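Local coordinates for protein putative alpha/beta hydrolase (PDB 4RPC) that is probably a hydrolase of the alpha/beta hydrolase family, whose natural substrate is unknown, at residues L45-C50 / L255-L260; V101-A106 / L116-G121; R204-I209 / D232-P237. One frame throughout, in Å; residues are numbered along the deposited sequence.

Interaction 1 (L45-C50 / L255-L260)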
loop_
_atom_site.group_PDB
_atom_site.type_symbol
_atom_site.label_atom_id
_atom_site.label_comp_id
_atom_site.label_asym_id
_atom_site.label_seq_id
_atom_site.Cartn_x
_atom_site.Cartn_y
_atom_site.Cartn_z
ATOM N N LEU A 45 -16.235 2.880 -7.237
ATOM C CA LEU A 45 -16.788 1.677 -6.634
ATOM C C LEU A 45 -17.924 1.924 -5.626
ATOM O O LEU A 45 -18.568 0.981 -5.224
ATOM C CB LEU A 45 -15.657 0.881 -5.961
ATOM C CG LEU A 45 -14.464 0.526 -6.851
ATOM C CD1 LEU A 45 -13.359 -0.085 -6.015
ATOM C CD2 LEU A 45 -14.880 -0.438 -7.951
ATOM N N LYS A 46 -18.190 3.169 -5.234
ATOM C CA LYS A 46 -19.129 3.414 -4.133
ATOM C C LYS A 46 -20.562 2.997 -4.431
ATOM O O LYS A 46 -21.301 2.677 -3.513
ATOM C CB LYS A 46 -19.111 4.870 -3.691
ATOM C CG LYS A 46 -19.642 5.881 -4.684
ATOM C CD LYS A 46 -19.343 7.262 -4.133
ATOM C CE LYS A 46 -19.734 8.394 -5.078
ATOM N NZ LYS A 46 -21.201 8.591 -4.961
ATOM N N ASP A 47 -20.947 3.010 -5.709
ATOM C CA ASP A 47 -22.261 2.509 -6.125
ATOM C C ASP A 47 -22.552 1.092 -5.571
ATOM O O ASP A 47 -23.669 0.780 -5.219
ATOM C CB ASP A 47 -22.410 2.550 -7.676
ATOM C CG ASP A 47 -21.482 1.533 -8.424
ATOM O OD1 ASP A 47 -20.231 1.508 -8.220
ATOM O OD2 ASP A 47 -22.010 0.736 -9.252
ATOM N N ARG A 48 -21.516 0.263 -5.452
ATOM C CA ARG A 48 -21.693 -1.137 -5.243
ATOM C C ARG A 48 -20.920 -1.696 -4.019
ATOM O O ARG A 48 -21.415 -2.557 -3.279
ATOM C CB ARG A 48 -21.292 -1.814 -6.540
ATOM C CG ARG A 48 -20.829 -3.238 -6.390
ATOM C CD ARG A 48 -21.983 -4.202 -6.140
ATOM N NE ARG A 48 -21.617 -5.522 -6.671
ATOM C CZ ARG A 48 -22.055 -6.689 -6.208
ATOM N NH1 ARG A 48 -22.915 -6.758 -5.175
ATOM N NH2 ARG A 48 -21.608 -7.798 -6.784
ATOM N N TYR A 49 -19.717 -1.200 -3.789
ATOM C CA TYR A 49 -18.889 -1.739 -2.731
ATOM C C TYR A 49 -18.883 -0.957 -1.455
ATOM O O TYR A 49 -19.041 0.265 -1.459
ATOM C CB TYR A 49 -17.458 -1.885 -3.248
ATOM C CG TYR A 49 -17.467 -2.816 -4.425
ATOM C CD1 TYR A 49 -17.497 -4.166 -4.218
ATOM C CD2 TYR A 49 -17.528 -2.332 -5.727
ATOM C CE1 TYR A 49 -17.552 -5.047 -5.270
ATOM C CE2 TYR A 49 -17.579 -3.209 -6.798
ATOM C CZ TYR A 49 -17.593 -4.566 -6.558
ATOM O OH TYR A 49 -17.662 -5.471 -7.569
ATOM N N CYS A 50 -18.670 -1.698 -0.364
ATOM C CA CYS A 50 -18.345 -1.112 0.894
ATOM C C CYS A 50 -16.823 -0.846 0.942
ATOM O O CYS A 50 -16.061 -1.769 1.024
ATOM C CB CYS A 50 -18.723 -2.041 2.026
ATOM S SG CYS A 50 -18.365 -1.277 3.615
ATOM N N LEU A 255 -9.850 -2.997 -12.375
ATOM C CA LEU A 255 -9.228 -4.254 -12.024
ATOM C C LEU A 255 -9.873 -4.901 -10.780
ATOM O O LEU A 255 -10.098 -6.120 -10.741
ATOM C CB LEU A 255 -7.758 -3.992 -11.769
ATOM C CG LEU A 255 -6.857 -5.205 -11.641
ATOM C CD1 LEU A 255 -7.114 -6.190 -12.766
ATOM C CD2 LEU A 255 -5.400 -4.729 -11.661
ATOM N N ILE A 256 -10.174 -4.090 -9.770
ATOM C CA ILE A 256 -10.861 -4.590 -8.587
ATOM C C ILE A 256 -12.215 -5.235 -8.954
ATOM O O ILE A 256 -12.537 -6.330 -8.501
ATOM C CB ILE A 256 -11.066 -3.489 -7.521
ATOM C CG1 ILE A 256 -9.725 -3.156 -6.859
ATOM C CG2 ILE A 256 -11.986 -3.997 -6.432
ATOM C CD1 ILE A 256 -9.733 -1.915 -5.969
ATOM N N ARG A 257 -12.982 -4.557 -9.791
ATOM C CA ARG A 257 -14.281 -5.077 -10.277
ATOM C C ARG A 257 -14.069 -6.369 -11.019
ATOM O O ARG A 257 -14.804 -7.307 -10.800
ATOM C CB ARG A 257 -14.987 -4.103 -11.240
ATOM C CG ARG A 257 -15.577 -2.853 -10.599
ATOM C CD ARG A 257 -16.521 -2.064 -11.533
ATOM N NE ARG A 257 -17.298 -1.044 -10.790
ATOM C CZ ARG A 257 -18.518 -1.230 -10.272
ATOM N NH1 ARG A 257 -19.154 -2.395 -10.410
ATOM N NH2 ARG A 257 -19.112 -0.247 -9.589
ATOM N N GLU A 258 -13.049 -6.417 -11.877
ATOM C CA GLU A 258 -12.763 -7.610 -12.707
ATOM C C GLU A 258 -12.393 -8.804 -11.877
ATOM O O GLU A 258 -12.918 -9.854 -12.057
ATOM C CB GLU A 258 -11.608 -7.344 -13.688
ATOM C CG GLU A 258 -11.957 -6.429 -14.865
ATOM C CD GLU A 258 -10.722 -6.056 -15.686
ATOM O OE1 GLU A 258 -9.567 -6.141 -15.148
ATOM O OE2 GLU A 258 -10.905 -5.659 -16.860
ATOM N N ILE A 259 -11.486 -8.610 -10.941
ATOM C CA ILE A 259 -11.080 -9.668 -10.004
ATOM C C ILE A 259 -12.216 -10.125 -9.117
ATOM O O ILE A 259 -12.255 -11.258 -8.697
ATOM C CB ILE A 259 -9.921 -9.144 -9.116
ATOM C CG1 ILE A 259 -8.635 -9.060 -9.950
ATOM C CG2 ILE A 259 -9.739 -9.960 -7.837
ATOM C CD1 ILE A 259 -7.562 -8.180 -9.292
ATOM N N LEU A 260 -13.138 -9.237 -8.795
ATOM C CA LEU A 260 -14.294 -9.629 -8.003
ATOM C C LEU A 260 -15.472 -10.188 -8.833
ATOM O O LEU A 260 -16.617 -10.216 -8.390
ATOM C CB LEU A 260 -14.742 -8.459 -7.133
ATOM C CG LEU A 260 -13.694 -8.031 -6.109
ATOM C CD1 LEU A 260 -14.278 -6.917 -5.249
ATOM C CD2 LEU A 260 -13.271 -9.236 -5.263
#
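Leu45, at the end of helix 39-45, pushes its two methyls against the C-terminal helix: CD1 reaches Ile256 CD1 at 4.1 Å, the side chains crossing at about a right angle, while CD2 lies on Arg257 CG, 3.7 Å away. A branched apolar residue suits this buried spot, and Leu45 O, accepting from both Arg48 N and Tyr49 N, holds the turn that follows. Asp47 supplies the charge. With CG between backbone N and carbonyl carbon (chi1 68°), its carboxylate meets the edge of the Arg257 guanidinium in a salt bridge, OD1 to NH2 at a doubtfully short 2.5 Å. Arg48 lays its CG over one face of the Tyr49 ring. That ring is turned 67° from the guanidinium and sets CE2 4.0 Å above its face, while CE1 touches Leu260 CD1 at 3.8 Å, so a broad aromatic bridges the arginine and the leucine. Arg257 NH2 also bonds weakly to Asp44 O. Tyr49 and Leu260 both rest on Val24 of strand 23-27, and Ile256 packs on Leu117 of strand 112-119, so helix 249-259, last in the chain, packs on the alpha/beta hydrolase sheet and is met here by the turn between helix 39-45 and strand 50-54.

Interaction 2 (V101-A106 / L116-G121); sequences VAVEMA and LLLDGG
Leu116 spreads its two methyls beneath the helix: CD1 meets Ala106 CB at 3.8 Å, and CD2 lies against the backbone and methyl of Ala102, 3.6 Å from Ala102 O and 3.9 Å from Ala102 CB. With CG set anti to its own carbonyl carbon (chi1 -73°), the fork opens between these two alanines, which are one helical turn apart. Their single methyls let the helix come close; the segment axes approach to 9.0 Å and run nearly antiparallel, at 153°. Two residues on, Leu118 emerges from the same face of the strand and is crossed at about a right angle by Val103, whose CG2 reaches Leu118 CD1 at 3.7 Å; CD2 of that leucine touches Ala102 CB at 4.0 Å. Beta-branched Val103 thus fills the flank beside the alanine. This is the second half of a beta-alpha-beta crossover, in which helix 97-108 returns the chain from strand 88-95 to strand 112-119; Ser96, just before the helix, probably sits on the nucleophile elbow of the family. Ala102 O keeps its helical partner, Ala106 N, although a methyl lies beside it. Everything else that meets is hydrocarbon, so the contact rests on burial and shape, without directional bonds.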
loop_
_atom_site.group_PDB
_atom_site.type_symbol
_atom_site.label_atom_id
_atom_site.label_comp_id
_atom_site.label_asym_id
_atom_site.label_seq_id
_atom_site.Cartn_x
_atom_site.Cartn_y
_atom_site.Cartn_z
ATOM N N VAL A 101 1.001 -4.186 4.963
ATOM C CA VAL A 101 -0.125 -4.271 5.917
ATOM C C VAL A 101 -1.216 -5.268 5.381
ATOM O O VAL A 101 -1.777 -6.071 6.135
ATOM C CB VAL A 101 -0.730 -2.916 6.176
ATOM C CG1 VAL A 101 -1.970 -3.033 7.080
ATOM C CG2 VAL A 101 0.291 -1.989 6.808
ATOM N N ALA A 102 -1.494 -5.223 4.089
ATOM C CA ALA A 102 -2.490 -6.131 3.498
ATOM C C ALA A 102 -2.050 -7.594 3.681
ATOM O O ALA A 102 -2.822 -8.408 4.126
ATOM C CB ALA A 102 -2.655 -5.835 2.029
ATOM N N VAL A 103 -0.782 -7.899 3.363
ATOM C CA VAL A 103 -0.282 -9.248 3.464
ATOM C C VAL A 103 -0.363 -9.704 4.889
ATOM O O VAL A 103 -0.829 -10.788 5.193
ATOM C CB VAL A 103 1.156 -9.354 2.924
ATOM C CG1 VAL A 103 1.741 -10.739 3.172
ATOM C CG2 VAL A 103 1.161 -9.086 1.445
ATOM N N GLU A 104 0.091 -8.855 5.790
ATOM C CA GLU A 104 0.035 -9.189 7.218
ATOM C C GLU A 104 -1.379 -9.475 7.686
ATOM O O GLU A 104 -1.613 -10.344 8.565
ATOM C CB GLU A 104 0.621 -8.060 8.042
ATOM C CG GLU A 104 0.629 -8.260 9.527
ATOM C CD GLU A 104 1.577 -9.313 9.978
ATOM O OE1 GLU A 104 2.511 -9.679 9.224
ATOM O OE2 GLU A 104 1.365 -9.792 11.102
HETATM N N MSE A 105 -2.329 -8.720 7.183
HETATM C CA MSE A 105 -3.731 -9.046 7.504
HETATM C C MSE A 105 -4.150 -10.409 6.989
HETATM O O MSE A 105 -4.877 -11.104 7.653
HETATM C CB MSE A 105 -4.652 -7.949 7.001
HETATM C CG MSE A 105 -4.535 -6.845 8.066
HETATM SE SE MSE A 105 -5.644 -5.417 7.381
HETATM C CE MSE A 105 -7.259 -6.266 8.170
ATOM N N ALA A 106 -3.635 -10.826 5.828
ATOM C CA ALA A 106 -3.980 -12.142 5.267
ATOM C C ALA A 106 -3.391 -13.283 6.058
ATOM O O ALA A 106 -3.929 -14.367 6.050
ATOM C CB ALA A 106 -3.546 -12.253 3.800
ATOM N N LEU A 116 -5.821 -10.359 -2.487
ATOM C CA LEU A 116 -4.865 -9.318 -2.143
ATOM C C LEU A 116 -4.458 -8.729 -3.447
ATOM O O LEU A 116 -4.153 -9.485 -4.372
ATOM C CB LEU A 116 -3.648 -9.882 -1.452
ATOM C CG LEU A 116 -3.801 -10.350 -0.041
ATOM C CD1 LEU A 116 -2.504 -10.987 0.379
ATOM C CD2 LEU A 116 -4.131 -9.210 0.865
ATOM N N LEU A 117 -4.509 -7.387 -3.552
ATOM C CA LEU A 117 -3.927 -6.695 -4.697
ATOM C C LEU A 117 -2.775 -5.879 -4.189
ATOM O O LEU A 117 -2.982 -4.905 -3.418
ATOM C CB LEU A 117 -4.921 -5.760 -5.340
ATOM C CG LEU A 117 -5.967 -6.350 -6.269
ATOM C CD1 LEU A 117 -6.941 -7.199 -5.513
ATOM C CD2 LEU A 117 -6.662 -5.270 -7.095
ATOM N N LEU A 118 -1.591 -6.225 -4.619
ATOM C CA LEU A 118 -0.415 -5.667 -4.027
ATOM C C LEU A 118 0.310 -4.856 -5.032
ATOM O O LEU A 118 0.767 -5.392 -6.041
ATOM C CB LEU A 118 0.464 -6.789 -3.474
ATOM C CG LEU A 118 -0.236 -7.757 -2.555
ATOM C CD1 LEU A 118 0.664 -8.944 -2.191
ATOM C CD2 LEU A 118 -0.711 -7.035 -1.284
ATOM N N ASP A 119 0.402 -3.549 -4.772
ATOM C CA ASP A 119 0.988 -2.619 -5.723
ATOM C C ASP A 119 2.254 -2.077 -5.081
ATOM O O ASP A 119 2.158 -1.386 -4.080
ATOM C CB ASP A 119 -0.069 -1.504 -6.018
ATOM C CG ASP A 119 0.233 -0.603 -7.276
ATOM O OD1 ASP A 119 1.359 -0.654 -7.864
ATOM O OD2 ASP A 119 -0.693 0.199 -7.675
ATOM N N GLY A 120 3.440 -2.378 -5.640
ATOM C CA GLY A 120 4.709 -1.832 -5.153
ATOM C C GLY A 120 5.116 -2.194 -3.734
ATOM O O GLY A 120 5.733 -1.393 -3.004
ATOM N N GLY A 121 4.836 -3.429 -3.380
ATOM C CA GLY A 121 5.210 -3.979 -2.108
ATOM C C GLY A 121 6.675 -4.296 -2.081
ATOM O O GLY A 121 7.265 -4.627 -3.128
#

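Interaction 3 (R204-I209 / D232-P237); sequences RVSVLI and DIYEFP
Strands 204-209 and 232-236, the parallel pair of a beta-alpha-beta unit connected through helix 220-226, run 17° apart and are stitched by five backbone bonds. Val207 brackets Ile233, taking Tyr234 N on its O at 2.8 Å and giving its N to Asp232 O at 2.9 Å; Ile209 does the same around Glu235. On one face Ser206, Leu208, Asp232 and Tyr234 gather. Tyr234 has CG anti to its carbonyl carbon (chi1 -62°), which carries the ring along Ser206, whose CB sits at the ring edge 3.6 Å from CE2. Tyr234 OH meets a water, its oxygen 2.7 Å away, that donates to Ser206 OG and Asp232 OD2, so small polar residues suit this end. A phenylalanine in place of Tyr234 would probably keep its edge against Ser206 but leave that water without its tyrosine partner. Leu208 CB meets the edge of Phe236 at CE2. On the other face Ile209 CD1 touches Ile233 CG2. Arg204, hydrogen-bonded to Asn115, forms a long ion pair with Asp232, whose OD2 lies well out of the guanidinium plane. Strand 204-210 also bonds to strand 112-119, while strand 232-236 edges the alpha/beta hydrolase sheet and Leu255 of helix 249-259 covers Leu208 and Tyr234.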
loop_
_atom_site.group_PDB
_atom_site.type_symbol
_atom_site.label_atom_id
_atom_site.label_comp_id
_atom_site.label_asym_id
_atom_site.label_seq_id
_atom_site.Cartn_x
_atom_site.Cartn_y
_atom_site.Cartn_z
ATOM N N ARG A 204 -6.184 -15.286 -2.893
ATOM C CA ARG A 204 -5.563 -15.196 -4.194
ATOM C C ARG A 204 -4.788 -13.889 -4.224
ATOM O O ARG A 204 -5.315 -12.855 -3.866
ATOM C CB ARG A 204 -6.597 -15.114 -5.279
ATOM C CG ARG A 204 -5.957 -14.957 -6.647
ATOM C CD ARG A 204 -6.980 -15.281 -7.735
ATOM N NE ARG A 204 -8.104 -14.351 -7.620
ATOM C CZ ARG A 204 -9.211 -14.389 -8.362
ATOM N NH1 ARG A 204 -9.376 -15.312 -9.318
ATOM N NH2 ARG A 204 -10.153 -13.482 -8.129
ATOM N N VAL A 205 -3.556 -13.928 -4.678
ATOM C CA VAL A 205 -2.701 -12.772 -4.730
ATOM C C VAL A 205 -2.561 -12.271 -6.180
ATOM O O VAL A 205 -2.097 -13.001 -7.100
ATOM C CB VAL A 205 -1.309 -13.140 -4.192
ATOM C CG1 VAL A 205 -0.336 -11.986 -4.400
ATOM C CG2 VAL A 205 -1.375 -13.475 -2.706
ATOM N N SER A 206 -2.902 -11.009 -6.377
ATOM C CA SER A 206 -2.614 -10.344 -7.615
ATOM C C SER A 206 -1.593 -9.225 -7.321
ATOM O O SER A 206 -1.787 -8.399 -6.400
ATOM C CB SER A 206 -3.907 -9.785 -8.169
ATOM O OG SER A 206 -4.944 -10.783 -8.082
ATOM N N VAL A 207 -0.529 -9.187 -8.118
ATOM C CA VAL A 207 0.511 -8.171 -8.043
ATOM C C VAL A 207 0.457 -7.180 -9.225
ATOM O O VAL A 207 0.546 -7.584 -10.419
ATOM C CB VAL A 207 1.871 -8.865 -8.087
ATOM C CG1 VAL A 207 2.987 -7.940 -7.576
ATOM C CG2 VAL A 207 1.837 -10.128 -7.257
ATOM N N LEU A 208 0.326 -5.895 -8.913
ATOM C CA LEU A 208 0.441 -4.850 -9.915
ATOM C C LEU A 208 1.902 -4.362 -9.944
ATOM O O LEU A 208 2.508 -4.040 -8.913
ATOM C CB LEU A 208 -0.523 -3.705 -9.671
ATOM C CG LEU A 208 -1.860 -4.010 -9.023
ATOM C CD1 LEU A 208 -2.924 -3.036 -9.495
ATOM C CD2 LEU A 208 -2.380 -5.418 -9.126
ATOM N N ILE A 209 2.458 -4.347 -11.148
ATOM C CA ILE A 209 3.840 -3.982 -11.393
ATOM C C ILE A 209 3.883 -2.917 -12.508
ATOM O O ILE A 209 3.300 -3.109 -13.561
ATOM C CB ILE A 209 4.650 -5.227 -11.857
ATOM C CG1 ILE A 209 4.643 -6.335 -10.783
ATOM C CG2 ILE A 209 6.078 -4.815 -12.217
ATOM C CD1 ILE A 209 5.224 -7.660 -11.222
ATOM N N ASP A 232 -1.558 -14.071 -9.856
ATOM C CA ASP A 232 -1.887 -13.317 -11.055
ATOM C C ASP A 232 -1.064 -12.031 -11.087
ATOM O O ASP A 232 -1.051 -11.245 -10.116
ATOM C CB ASP A 232 -3.392 -12.988 -11.079
ATOM C CG ASP A 232 -4.276 -14.264 -11.092
ATOM O OD1 ASP A 232 -3.972 -15.223 -11.828
ATOM O OD2 ASP A 232 -5.270 -14.329 -10.338
ATOM N N ILE A 233 -0.369 -11.810 -12.196
ATOM C CA ILE A 233 0.462 -10.606 -12.376
ATOM C C ILE A 233 -0.140 -9.655 -13.386
ATOM O O ILE A 233 -0.453 -10.040 -14.496
ATOM C CB ILE A 233 1.888 -10.898 -12.928
ATOM C CG1 ILE A 233 2.775 -11.670 -11.927
ATOM C CG2 ILE A 233 2.571 -9.567 -13.299
ATOM C CD1 ILE A 233 2.349 -13.090 -11.688
ATOM N N TYR A 234 -0.197 -8.384 -13.010
ATOM C CA TYR A 234 -0.724 -7.333 -13.873
ATOM C C TYR A 234 0.390 -6.322 -14.126
ATOM O O TYR A 234 0.822 -5.662 -13.210
ATOM C CB TYR A 234 -1.947 -6.705 -13.218
ATOM C CG TYR A 234 -3.054 -7.709 -13.031
ATOM C CD1 TYR A 234 -3.921 -8.015 -14.095
ATOM C CD2 TYR A 234 -3.226 -8.408 -11.821
ATOM C CE1 TYR A 234 -4.948 -8.918 -13.931
ATOM C CE2 TYR A 234 -4.238 -9.316 -11.674
ATOM C CZ TYR A 234 -5.087 -9.560 -12.739
ATOM O OH TYR A 234 -6.090 -10.457 -12.609
ATOM N N GLU A 235 0.842 -6.238 -15.384
ATOM C CA GLU A 235 1.972 -5.417 -15.797
ATOM C C GLU A 235 1.389 -4.123 -16.378
ATOM O O GLU A 235 0.464 -4.186 -17.151
ATOM C CB GLU A 235 2.786 -6.157 -16.865
ATOM C CG GLU A 235 2.768 -7.691 -16.753
ATOM C CD GLU A 235 4.108 -8.395 -17.055
ATOM O OE1 GLU A 235 4.650 -8.290 -18.197
ATOM O OE2 GLU A 235 4.604 -9.078 -16.124
ATOM N N PHE A 236 1.908 -2.953 -16.007
ATOM C CA PHE A 236 1.454 -1.696 -16.620
ATOM C C PHE A 236 2.665 -1.053 -17.245
ATOM O O PHE A 236 3.637 -0.740 -16.522
ATOM C CB PHE A 236 0.805 -0.795 -15.566
ATOM C CG PHE A 236 -0.438 -1.375 -14.976
ATOM C CD1 PHE A 236 -1.660 -1.179 -15.591
ATOM C CD2 PHE A 236 -0.388 -2.142 -13.822
ATOM C CE1 PHE A 236 -2.841 -1.725 -15.057
ATOM C CE2 PHE A 236 -1.556 -2.687 -13.271
ATOM C CZ PHE A 236 -2.780 -2.483 -13.896
ATOM N N PRO A 237 2.673 -0.923 -18.590
ATOM C CA PRO A 237 3.907 -0.528 -19.270
ATOM C C PRO A 237 4.163 0.951 -19.080
ATOM O O PRO A 237 3.200 1.726 -18.882
ATOM C CB PRO A 237 3.616 -0.813 -20.749
ATOM C CG PRO A 237 2.113 -0.734 -20.878
ATOM C CD PRO A 237 1.518 -0.984 -19.507
HETATM O O HOH W 1 -6.395 -11.803 -10.305
#

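From the N terminus, the chain first passes residues 45-50, whose partner comes only at 255-260, so interaction 1 closes a loop of 204 residues that takes in most of the sheet but not strands 13-17 and 23-27. Interactions 2 and 3 nest inside it in series: 101-106 meets 116-121 after nine residues, and 204-209 meets 232-237 after twenty-two. Each belongs to a beta-alpha-beta unit, and their strands 112-119 and 204-210 are neighbours, bonded through Leu116, Leu118 and Ser206. The C-terminal helix of interaction 1 packs on both: Ile256 and Ile259 on Leu117, Leu255 on Leu208 and Tyr234, drawing strands 112-119, 204-210 and 232-236 under one helix, while Leu260 reaches Val24 of strand 23-27.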